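Endo-arabinase (Bacteroides thetaiotaomicron, PDB 5C0P) probably hydrolyses O-glycosidic bonds of arabinan, as a magnesium-binding member of glycoside hydrolase family 43. Local coordinates at residues Tyr140-Lys143 and Glu144-Trp148; Phe265-Leu268 and Lys269-Met273; Phe44-Leu48 and Lys49-Tyr53; Lys35-Ser38 and Met39-His43; Ser275-Ala278 and Pro279-Gln282. All blocks are in the same frame, centred on the assembly; numbering follows the deposited sequence.

Contact 1 of 5, residues Tyr140-Lys143 and Glu144-Trp148; sequences YIDK and EGNPW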
# COMPACT_ATOMS: atom_id res chain seq x y z
N TYR A 140 5.05 -8.00 -1.99
CA TYR A 140 5.03 -9.11 -1.04
C TYR A 140 6.21 -10.03 -1.34
O TYR A 140 6.43 -10.42 -2.49
CB TYR A 140 3.70 -9.89 -1.14
CG TYR A 140 3.75 -11.20 -0.38
CD1 TYR A 140 3.84 -11.20 1.01
CD2 TYR A 140 3.74 -12.42 -1.04
CE1 TYR A 140 3.92 -12.39 1.73
CE2 TYR A 140 3.81 -13.62 -0.33
CZ TYR A 140 3.91 -13.60 1.05
OH TYR A 140 3.98 -14.77 1.76
N ILE A 141 6.97 -10.38 -0.31
CA ILE A 141 8.08 -11.32 -0.45
C ILE A 141 7.62 -12.67 0.09
O ILE A 141 7.28 -12.80 1.28
CB ILE A 141 9.35 -10.85 0.31
CG1 ILE A 141 9.75 -9.45 -0.16
CG2 ILE A 141 10.48 -11.88 0.15
CD1 ILE A 141 10.10 -9.35 -1.65
N ASP A 142 7.61 -13.68 -0.77
CA ASP A 142 7.06 -14.96 -0.37
C ASP A 142 8.03 -15.79 0.47
O ASP A 142 9.15 -15.34 0.78
CB ASP A 142 6.49 -15.74 -1.58
CG ASP A 142 7.55 -16.25 -2.54
OD1 ASP A 142 8.72 -16.45 -2.14
OD2 ASP A 142 7.20 -16.51 -3.72
N LYS A 143 7.61 -16.99 0.86
CA LYS A 143 8.41 -17.82 1.76
C LYS A 143 9.82 -18.14 1.23
O LYS A 143 10.75 -18.34 2.01
CB LYS A 143 7.67 -19.11 2.08
CG LYS A 143 8.35 -19.94 3.15
CD LYS A 143 7.95 -21.40 3.08
CE LYS A 143 9.03 -22.29 3.69
NZ LYS A 143 8.47 -23.56 4.23
N GLU A 144 9.97 -18.18 -0.09
CA GLU A 144 11.26 -18.46 -0.72
C GLU A 144 12.08 -17.22 -0.99
O GLU A 144 13.17 -17.30 -1.55
CB GLU A 144 11.05 -19.21 -2.04
CG GLU A 144 10.78 -20.68 -1.89
CD GLU A 144 9.34 -20.98 -1.58
OE1 GLU A 144 8.45 -20.46 -2.29
OE2 GLU A 144 9.09 -21.74 -0.62
N GLY A 145 11.55 -16.06 -0.61
CA GLY A 145 12.25 -14.81 -0.79
C GLY A 145 11.96 -14.14 -2.13
O GLY A 145 12.59 -13.15 -2.49
N ASN A 146 11.00 -14.69 -2.87
CA ASN A 146 10.70 -14.19 -4.20
C ASN A 146 9.64 -13.10 -4.19
O ASN A 146 8.67 -13.18 -3.43
CB ASN A 146 10.29 -15.34 -5.12
CG ASN A 146 11.43 -16.32 -5.38
OD1 ASN A 146 12.56 -15.91 -5.64
ND2 ASN A 146 11.14 -17.60 -5.28
N PRO A 147 9.83 -12.06 -5.01
CA PRO A 147 8.96 -10.88 -4.97
C PRO A 147 7.69 -10.99 -5.81
O PRO A 147 7.71 -11.48 -6.96
CB PRO A 147 9.85 -9.78 -5.56
CG PRO A 147 10.74 -10.52 -6.54
CD PRO A 147 11.02 -11.85 -5.86
N TRP A 148 6.59 -10.51 -5.23
CA TRP A 148 5.30 -10.41 -5.89
C TRP A 148 4.82 -8.99 -5.88
O TRP A 148 4.95 -8.29 -4.86
CB TRP A 148 4.26 -11.24 -5.13
CG TRP A 148 4.41 -12.73 -5.24
CD1 TRP A 148 5.23 -13.53 -4.52
CD2 TRP A 148 3.69 -13.58 -6.13
NE1 TRP A 148 5.07 -14.85 -4.90
CE2 TRP A 148 4.12 -14.90 -5.89
CE3 TRP A 148 2.70 -13.36 -7.11
CZ2 TRP A 148 3.60 -16.00 -6.59
CZ3 TRP A 148 2.19 -14.44 -7.81
CH2 TRP A 148 2.64 -15.75 -7.54
O HOH W 1 8.01 -18.86 -4.68
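A beta hairpin turns over at Asp142-Gly145, where strand 134-141 of one antiparallel sheet hands over to strand 147-153 through a type I turn. Tyr140 and Trp148 form the last hydrogen-bonded pair, and beyond them Asp142 N gives a nearly straight bond to Asn146 O (2.9 Å, 176° at the hydrogen). The turn itself closes with Gly145 N on Asp142 O, the donor standing well above the carbonyl plane. Gly145 has a positive phi at which a CB would be pressed against the preceding carbonyl oxygen, and glycine avoids that clash.

Asp142 organises the loop from within. Its CG sits between the backbone N and the carbonyl carbon (chi1 71°), which swings the carboxylate back over the turn. OD1 takes Glu144 N and Asn146 N, both at 3.0 Å, from opposite faces of the carboxylate plane. OD2 receives the indole N-H of Trp148 NE1 at 2.9 Å, on its anti side and close to the plane of the ring. Tyr140 CD2 lies 3.9 Å from Trp148 CD1, the two side chains running side by side with ring planes 40° apart. On the other face of the hairpin, Ile141 CD1 meets Pro147 CB at 3.9 Å, and Tyr88 packs on both.

Arg167 forms a salt bridge with OD2, and a water bonded to OD2 also reaches Glu144 OE1. Three N-H donors and an arginine thus surround one carboxylate, which would probably keep Asp142 ionised despite its burial and the nearby Glu144.

Contact 2 of 5, residues Phe265-Leu268 and Lys269-Met273; sequences FKDL and KGRLM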
# COMPACT_ATOMS: atom_id res chain seq x y z
N PHE A 265 3.33 -4.25 10.23
CA PHE A 265 4.77 -4.37 10.38
C PHE A 265 5.11 -4.74 11.81
O PHE A 265 4.31 -4.53 12.72
CB PHE A 265 5.46 -3.05 10.02
CG PHE A 265 5.13 -1.90 10.95
CD1 PHE A 265 5.95 -1.60 12.03
CD2 PHE A 265 4.00 -1.12 10.72
CE1 PHE A 265 5.64 -0.53 12.89
CE2 PHE A 265 3.69 -0.06 11.57
CZ PHE A 265 4.51 0.24 12.65
N LYS A 266 6.31 -5.27 12.01
CA LYS A 266 6.80 -5.46 13.36
C LYS A 266 7.69 -4.30 13.74
O LYS A 266 8.59 -3.92 12.97
CB LYS A 266 7.54 -6.79 13.51
CG LYS A 266 6.59 -7.97 13.45
CD LYS A 266 7.33 -9.28 13.62
CE LYS A 266 6.33 -10.41 13.83
NZ LYS A 266 7.01 -11.73 13.90
N ASP A 267 7.44 -3.72 14.91
CA ASP A 267 8.29 -2.64 15.40
C ASP A 267 9.65 -3.18 15.83
O ASP A 267 9.92 -4.39 15.70
CB ASP A 267 7.60 -1.79 16.49
CG ASP A 267 7.45 -2.50 17.83
OD1 ASP A 267 8.03 -3.58 18.06
OD2 ASP A 267 6.75 -1.93 18.69
N LEU A 268 10.52 -2.30 16.33
CA LEU A 268 11.90 -2.69 16.66
C LEU A 268 11.98 -3.71 17.80
O LEU A 268 13.01 -4.37 17.97
CB LEU A 268 12.74 -1.45 16.98
CG LEU A 268 12.97 -0.52 15.79
CD1 LEU A 268 13.63 0.75 16.28
CD2 LEU A 268 13.83 -1.20 14.74
N LYS A 269 10.90 -3.83 18.57
CA LYS A 269 10.81 -4.80 19.65
C LYS A 269 10.11 -6.09 19.22
O LYS A 269 9.95 -7.02 20.02
CB LYS A 269 10.09 -4.19 20.85
CG LYS A 269 10.91 -3.13 21.56
CD LYS A 269 10.15 -2.52 22.73
CE LYS A 269 8.96 -1.70 22.26
NZ LYS A 269 8.28 -1.03 23.41
N GLY A 270 9.67 -6.15 17.97
CA GLY A 270 9.04 -7.35 17.45
C GLY A 270 7.53 -7.37 17.59
O GLY A 270 6.90 -8.37 17.24
N ARG A 271 6.94 -6.28 18.07
CA ARG A 271 5.48 -6.19 18.24
C ARG A 271 4.81 -5.92 16.90
O ARG A 271 5.17 -4.98 16.20
CB ARG A 271 5.11 -5.04 19.17
CG ARG A 271 5.35 -5.27 20.66
CD ARG A 271 4.86 -4.06 21.46
NE ARG A 271 5.72 -2.89 21.28
CZ ARG A 271 5.29 -1.63 21.20
NH1 ARG A 271 6.16 -0.64 21.04
NH2 ARG A 271 4.00 -1.35 21.27
N LEU A 272 3.80 -6.72 16.56
CA LEU A 272 3.06 -6.48 15.33
C LEU A 272 2.15 -5.25 15.46
O LEU A 272 1.42 -5.09 16.46
CB LEU A 272 2.25 -7.72 14.93
CG LEU A 272 1.63 -7.75 13.54
CD1 LEU A 272 2.71 -7.80 12.45
CD2 LEU A 272 0.67 -8.94 13.40
N MSE A 273 2.24 -4.37 14.47
CA MSE A 273 1.50 -3.11 14.45
C MSE A 273 0.75 -2.97 13.14
O MSE A 273 1.17 -3.49 12.11
CB MSE A 273 2.45 -1.91 14.55
CG MSE A 273 3.49 -2.00 15.65
SE MSE A 273 2.72 -1.71 17.39
CE MSE A 273 2.24 0.15 17.16
O HOH W 2 7.78 -10.97 17.01
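This is a local contact round the end of a beta hairpin, where strand 260-266 reverses into strand 272-278 of an antiparallel sheet. Phe265 and Met273, a selenomethionine, make the hydrogen-bonded pair, and on their face of the sheet CB of Met273 lies over the Phe265 ring as a CH-pi contact, 3.8 Å from the ring centroid. A chi1 of 65° holds that ring beneath its neighbour; the selenomethionine chain, bent beyond CG, packs on Ile288 and Pro290. On the other face the aliphatic part of Lys266 lies across Leu272, with CG 4.0 Å from CD1, while its exposed ammonium shares a water with Gly270 O, weakly on the lysine side.

Asp267 gathers the donors of the bend. Its OD1 accepts Lys269 N and Arg271 N, each at 2.9 Å and from opposite faces of the carboxylate, and OD2 makes a salt bridge of 2.7 Å with Arg271 NH1. That oxygen lies over one face of the guanidinium, with the two planes 64° apart. An asparagine in place of Asp267 would probably lose the salt bridge, leaving the arginine charge without its mate and the guanidinium freer to turn.

Tyr40 OH bonds to Leu268 N, tying the bend to the neighbouring sheet. Gly270 completes the turn at a phi of 92°, where a side chain would strike the carbonyl before it. An aspartate at the first position and a glycine at the fourth are typical of a type I turn closing a beta hairpin.

Contact 3 of 5, residues Phe44-Leu48 and Lys49-Tyr53; sequences FNNNL and KIRVY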
# COMPACT_ATOMS: atom_id res chain seq x y z
N PHE A 44 5.38 10.12 2.26
CA PHE A 44 3.99 10.44 1.97
C PHE A 44 3.84 11.42 0.82
O PHE A 44 4.77 12.16 0.49
CB PHE A 44 3.27 10.94 3.24
CG PHE A 44 3.85 12.21 3.83
CD1 PHE A 44 4.93 12.16 4.70
CD2 PHE A 44 3.28 13.44 3.54
CE1 PHE A 44 5.45 13.33 5.25
CE2 PHE A 44 3.79 14.62 4.09
CZ PHE A 44 4.87 14.55 4.95
N ASN A 45 2.67 11.39 0.18
CA ASN A 45 2.33 12.34 -0.86
C ASN A 45 2.20 13.74 -0.26
O ASN A 45 1.34 13.98 0.59
CB ASN A 45 1.02 11.93 -1.53
CG ASN A 45 0.59 12.88 -2.64
OD1 ASN A 45 1.35 13.76 -3.05
ND2 ASN A 45 -0.64 12.72 -3.12
N ASN A 46 3.06 14.66 -0.68
CA ASN A 46 3.09 16.02 -0.16
C ASN A 46 2.76 17.00 -1.29
O ASN A 46 3.23 18.14 -1.31
CB ASN A 46 4.46 16.28 0.47
CG ASN A 46 4.55 17.59 1.23
OD1 ASN A 46 5.53 18.32 1.11
ND2 ASN A 46 3.52 17.90 2.04
N ASN A 47 1.92 16.52 -2.21
CA ASN A 47 1.44 17.28 -3.38
C ASN A 47 2.49 17.34 -4.50
O ASN A 47 3.34 18.23 -4.51
CB ASN A 47 0.93 18.67 -3.02
CG ASN A 47 0.12 19.31 -4.14
OD1 ASN A 47 0.07 18.79 -5.25
ND2 ASN A 47 -0.50 20.44 -3.84
N LEU A 48 2.41 16.37 -5.41
CA LEU A 48 3.32 16.26 -6.57
C LEU A 48 4.79 16.13 -6.14
O LEU A 48 5.71 16.56 -6.85
CB LEU A 48 3.12 17.42 -7.55
CG LEU A 48 1.71 17.43 -8.16
CD1 LEU A 48 1.53 18.58 -9.15
CD2 LEU A 48 1.44 16.10 -8.85
N LYS A 49 4.97 15.53 -4.97
CA LYS A 49 6.30 15.17 -4.48
C LYS A 49 6.14 14.26 -3.30
O LYS A 49 5.10 14.27 -2.64
CB LYS A 49 7.10 16.41 -4.08
CG LYS A 49 6.42 17.33 -3.09
CD LYS A 49 6.99 18.74 -3.22
CE LYS A 49 6.31 19.72 -2.28
NZ LYS A 49 4.88 19.92 -2.60
N ILE A 50 7.16 13.46 -3.03
CA ILE A 50 7.13 12.57 -1.88
C ILE A 50 8.02 13.16 -0.79
O ILE A 50 9.20 13.43 -1.02
CB ILE A 50 7.58 11.14 -2.24
CG1 ILE A 50 6.76 10.59 -3.42
CG2 ILE A 50 7.48 10.20 -1.02
CD1 ILE A 50 5.25 10.61 -3.21
N ARG A 51 7.43 13.37 0.38
CA ARG A 51 8.12 13.90 1.54
C ARG A 51 8.41 12.74 2.47
O ARG A 51 7.68 11.75 2.47
CB ARG A 51 7.22 14.93 2.25
CG ARG A 51 7.83 15.66 3.43
CD ARG A 51 8.45 16.96 2.98
NE ARG A 51 8.72 17.88 4.08
CZ ARG A 51 8.07 19.02 4.27
NH1 ARG A 51 8.39 19.81 5.29
NH2 ARG A 51 7.11 19.38 3.43
N VAL A 52 9.48 12.83 3.26
CA VAL A 52 9.79 11.75 4.20
C VAL A 52 10.03 12.29 5.61
O VAL A 52 10.79 13.23 5.81
CB VAL A 52 10.98 10.89 3.70
CG1 VAL A 52 12.21 11.76 3.40
CG2 VAL A 52 11.30 9.80 4.71
N TYR A 53 9.33 11.70 6.57
CA TYR A 53 9.57 11.98 7.98
C TYR A 53 10.22 10.75 8.60
O TYR A 53 10.02 9.64 8.13
CB TYR A 53 8.26 12.28 8.70
CG TYR A 53 7.65 13.65 8.44
CD1 TYR A 53 8.21 14.56 7.53
CD2 TYR A 53 6.52 14.05 9.12
CE1 TYR A 53 7.64 15.82 7.32
CE2 TYR A 53 5.95 15.30 8.92
CZ TYR A 53 6.51 16.18 8.02
OH TYR A 53 5.91 17.42 7.84
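Unusually, a lysine folds back to close the loop from which it springs: Lys49 NZ bonds to two backbone oxygens, Asn46 O at 2.7 Å and Asn47 O at 3.0 Å. A chi1 of 54° starts the chain back over its own backbone; it then runs out and bends at its last torsion to bring the ammonium over the turn. With an alanine at Lys49 the two carbonyls would probably lose this shared donor and the loop would be less firmly held.

The loop joins strands 39-45 and 50-55. Asn45 OD1 accepts Asn47 N in an Asx turn, a role suited to a short amide side chain, and Asn46 N bonds to Lys49 O. Asn46 OD1 takes Arg51 NH2 at 3.0 Å, in the guanidinium plane but above that of the amide; Asp63 forms a salt bridge with NH1.

Phe44 connects the arginine to Tyr53. Arg51 CB lies over one face of its ring, 3.9 Å from the centroid, while its edge points at the face of Tyr53 in a T-shaped pair with planes at 80°. The aliphatic stem of Arg51 thus serves as apolar packing while its head is held by an amide and a carboxylate, which probably limits its rotation.

Contact 4 of 5, residues Lys35-Ser38 and Met39-His43; sequences KKTS and MYYLH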
# COMPACT_ATOMS: atom_id res chain seq x y z
N LYS A 35 16.10 -1.54 9.91
CA LYS A 35 17.06 -1.98 10.91
C LYS A 35 18.43 -1.34 10.70
O LYS A 35 19.12 -1.02 11.67
CB LYS A 35 17.18 -3.51 10.90
CG LYS A 35 15.88 -4.23 11.19
CD LYS A 35 15.52 -4.13 12.66
N LYS A 36 18.81 -1.14 9.44
CA LYS A 36 20.15 -0.66 9.11
C LYS A 36 20.47 0.67 9.80
O LYS A 36 21.51 0.79 10.47
CB LYS A 36 20.30 -0.52 7.60
CG LYS A 36 21.66 0.01 7.15
CD LYS A 36 21.71 0.14 5.63
CE LYS A 36 23.10 0.53 5.15
NZ LYS A 36 23.21 0.46 3.67
N THR A 37 19.56 1.63 9.67
CA THR A 37 19.74 2.94 10.29
C THR A 37 19.02 3.02 11.63
O THR A 37 19.10 4.04 12.33
CB THR A 37 19.25 4.08 9.38
OG1 THR A 37 17.84 3.94 9.13
CG2 THR A 37 20.02 4.07 8.06
N SER A 38 18.32 1.94 11.98
CA SER A 38 17.60 1.84 13.25
C SER A 38 16.60 2.97 13.44
O SER A 38 16.57 3.65 14.47
CB SER A 38 18.59 1.78 14.42
OG SER A 38 17.94 1.35 15.60
N MSE A 39 15.78 3.18 12.41
CA MSE A 39 14.80 4.26 12.37
C MSE A 39 13.56 3.81 11.63
O MSE A 39 13.61 2.89 10.81
CB MSE A 39 15.36 5.49 11.64
CG MSE A 39 16.44 6.27 12.38
SE MSE A 39 15.66 7.37 13.80
CE MSE A 39 17.29 8.26 14.35
N TYR A 40 12.45 4.49 11.90
CA TYR A 40 11.21 4.32 11.15
C TYR A 40 11.09 5.48 10.16
O TYR A 40 11.44 6.63 10.48
CB TYR A 40 10.01 4.39 12.08
CG TYR A 40 9.98 3.35 13.18
CD1 TYR A 40 9.47 2.09 12.95
CD2 TYR A 40 10.43 3.66 14.46
CE1 TYR A 40 9.42 1.14 13.96
CE2 TYR A 40 10.39 2.72 15.48
CZ TYR A 40 9.88 1.46 15.21
OH TYR A 40 9.82 0.52 16.21
N TYR A 41 10.60 5.19 8.96
CA TYR A 41 10.44 6.22 7.93
C TYR A 41 9.02 6.22 7.41
O TYR A 41 8.47 5.17 7.10
CB TYR A 41 11.42 6.02 6.77
CG TYR A 41 12.86 6.09 7.19
CD1 TYR A 41 13.49 5.00 7.79
CD2 TYR A 41 13.61 7.24 6.99
CE1 TYR A 41 14.81 5.07 8.20
CE2 TYR A 41 14.93 7.33 7.39
CZ TYR A 41 15.53 6.23 7.99
OH TYR A 41 16.84 6.33 8.38
N LEU A 42 8.46 7.42 7.27
CA LEU A 42 7.13 7.59 6.72
C LEU A 42 7.23 8.52 5.51
O LEU A 42 7.38 9.75 5.66
CB LEU A 42 6.19 8.16 7.78
CG LEU A 42 4.73 8.50 7.44
CD1 LEU A 42 4.07 7.38 6.66
CD2 LEU A 42 3.95 8.78 8.72
N HIS A 43 7.18 7.92 4.33
CA HIS A 43 7.16 8.65 3.07
C HIS A 43 5.70 8.91 2.71
O HIS A 43 4.87 8.01 2.83
CB HIS A 43 7.80 7.81 1.97
CG HIS A 43 9.26 7.56 2.19
ND1 HIS A 43 10.24 8.23 1.49
CD2 HIS A 43 9.90 6.68 2.99
CE1 HIS A 43 11.42 7.79 1.87
NE2 HIS A 43 11.25 6.84 2.78
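Thr37 OG1 and Tyr41 OH stand 2.7 Å apart, two hydroxyls meeting at the outer edge of the phenol ring. OG1 lies near the plane of the ring, 3.4 Å from Tyr41 CE1, and the two side chains cross at about a right angle. With chi1 at 62° the threonine hydroxyl is turned toward the strand that follows, while Tyr41 CG lies anti to its carbonyl carbon, and the long phenol reaches back along the chain to meet it. A threonine suits this place because it brings a hydroxyl on a short, branched stem to the side of a bend; its methyl CG2 passes 3.9 Å from Tyr41 OH.

The bend joins strands 30-34 and 39-45, neighbours in an antiparallel sheet. Ser38 and Met39 together face Asp34 in a G1 beta bulge, and Ser38 takes the positive phi (57°) that belongs to its first position, a place where glycine is common. A weak bond from Ser38 N to Lys35 O, 3.1 Å long, spans the bend. Met39, a selenomethionine, folds beside the same peptide, with CG 3.4 Å from Ser38 O, and goes on to pack against Lys54 and Lys56.

Further out, Asp34 OD2 hydrogen-bonds to Thr37 OG1, so the residue opposite the bulge also holds the threonine hydroxyl. The Tyr41 ring is flanked by Leu32, Lys54 and Pro115, while its backbone bonds to Leu32.

Contact 5 of 5, residues Ser275-Ala278 and Pro279-Gln282; sequences SYHA and PNSQ. With GOL (glycerol), chain I.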
# COMPACT_ATOMS: atom_id res chain seq x y z
N SER A 275 -0.76 0.17 10.55
CA SER A 275 -0.74 1.60 10.23
C SER A 275 -1.75 1.88 9.12
O SER A 275 -1.74 1.22 8.07
CB SER A 275 0.67 2.00 9.77
OG SER A 275 0.72 3.35 9.31
N TYR A 276 -2.61 2.87 9.35
CA TYR A 276 -3.61 3.27 8.36
C TYR A 276 -4.02 4.70 8.63
O TYR A 276 -3.61 5.26 9.63
CB TYR A 276 -4.84 2.34 8.39
CG TYR A 276 -5.67 2.35 9.66
CD1 TYR A 276 -6.85 3.09 9.74
CD2 TYR A 276 -5.31 1.57 10.75
CE1 TYR A 276 -7.63 3.07 10.89
CE2 TYR A 276 -6.09 1.54 11.90
CZ TYR A 276 -7.24 2.30 11.97
OH TYR A 276 -8.01 2.25 13.12
N HIS A 277 -4.83 5.31 7.76
CA HIS A 277 -5.30 6.66 8.08
C HIS A 277 -6.76 6.65 8.46
O HIS A 277 -7.52 5.79 8.00
CB HIS A 277 -5.05 7.65 6.93
CG HIS A 277 -5.97 7.47 5.76
ND1 HIS A 277 -5.58 6.84 4.60
CD2 HIS A 277 -7.27 7.81 5.59
CE1 HIS A 277 -6.60 6.82 3.75
NE2 HIS A 277 -7.64 7.39 4.34
N ALA A 278 -7.16 7.59 9.30
CA ALA A 278 -8.56 7.79 9.63
C ALA A 278 -8.75 9.25 10.04
O ALA A 278 -7.80 9.89 10.48
CB ALA A 278 -8.98 6.87 10.78
N PRO A 279 -9.95 9.80 9.86
CA PRO A 279 -11.05 9.29 9.04
C PRO A 279 -10.63 9.47 7.58
O PRO A 279 -9.45 9.72 7.31
CB PRO A 279 -12.21 10.22 9.39
CG PRO A 279 -11.55 11.51 9.70
CD PRO A 279 -10.24 11.15 10.37
N ASN A 280 -11.58 9.38 6.65
CA ASN A 280 -11.20 9.32 5.24
C ASN A 280 -11.33 10.65 4.50
O ASN A 280 -11.16 10.72 3.29
CB ASN A 280 -11.98 8.22 4.52
CG ASN A 280 -11.39 7.89 3.16
OD1 ASN A 280 -10.16 7.76 3.02
ND2 ASN A 280 -12.25 7.77 2.15
N SER A 281 -11.63 11.71 5.24
CA SER A 281 -11.72 13.04 4.64
C SER A 281 -11.44 14.11 5.68
O SER A 281 -11.57 13.87 6.88
CB SER A 281 -13.11 13.26 4.03
OG SER A 281 -14.12 13.14 5.01
N GLN A 282 -11.04 15.30 5.20
CA GLN A 282 -10.87 16.51 6.00
C GLN A 282 -9.69 16.48 6.96
O GLN A 282 -8.86 17.39 6.96
CB GLN A 282 -12.15 16.88 6.76
CG GLN A 282 -13.32 17.19 5.85
C1 GOL I . -6.57 -1.75 15.56
C2 GOL I . -7.50 -2.45 14.57
O2 GOL I . -6.79 -3.48 13.91
C3 GOL I . -7.98 -1.45 13.53
O3 GOL I . -8.88 -0.55 14.14
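His277 and Asn280 meet through one well-aligned hydrogen bond, His277 NE2 to Asn280 OD1, at 2.9 Å and 174° at the hydrogen. The donor lies in the carbonyl plane of the amide and the acceptor in the plane of the imidazole; the two flat groups, only 16° apart, are nearly coplanar. A chi1 of -166° extends the Asn280 side chain away from its own N and brings the amide back to the ring. A histidine suits this place because it can use both nitrogens: ND1 accepts from Asp28 N while NE2 donates. OD1 also takes Arg27 NH2, and Asp258 receives Asn280 N.

The backbone kinks where strand 272-278 ends. The peptide between Ala278 and Pro279 is cis, a geometry most readily adopted before proline, and it diverts the chain from the sheet into the loop that leads to strand 285-290. In family 43 enzymes the strands form the blades of a five-bladed beta-propeller. His277 lies about 4 Å from the magnesium ligand His261, side chain to side chain.

The remaining contacts are weaker or lie to the side. His277 CD2 comes 3.4 Å from Pro279 O at the ring's edge; that buried oxygen has no hydrogen-bond partner in the model. A glycerol, probably from the crystallisation liquor, donates from O3 to Tyr276 OH at 3.1 Å, and this hydroxyl is also bonded to Asp257.

In the fold
Along the chain the order is contact 4, contact 3, contact 1, contact 2, contact 5, all in series within the family 43 region. Contacts 3 and 4 share strand 39-45, their centres about 16 Å apart, and contacts 2 and 5 share strand 272-278, about 21 Å apart. Each of these pairs touches, and contacts 2 and 4 touch as well, between sheets, through Tyr40 and Leu268. This joins the early sheet to the last one, consistent with a propeller whose first and last blades meet to close the ring. Contact 1 belongs to a third sheet and touches none of the others; its centre is about 28 Å from that of contact 3, across the middle of the chain.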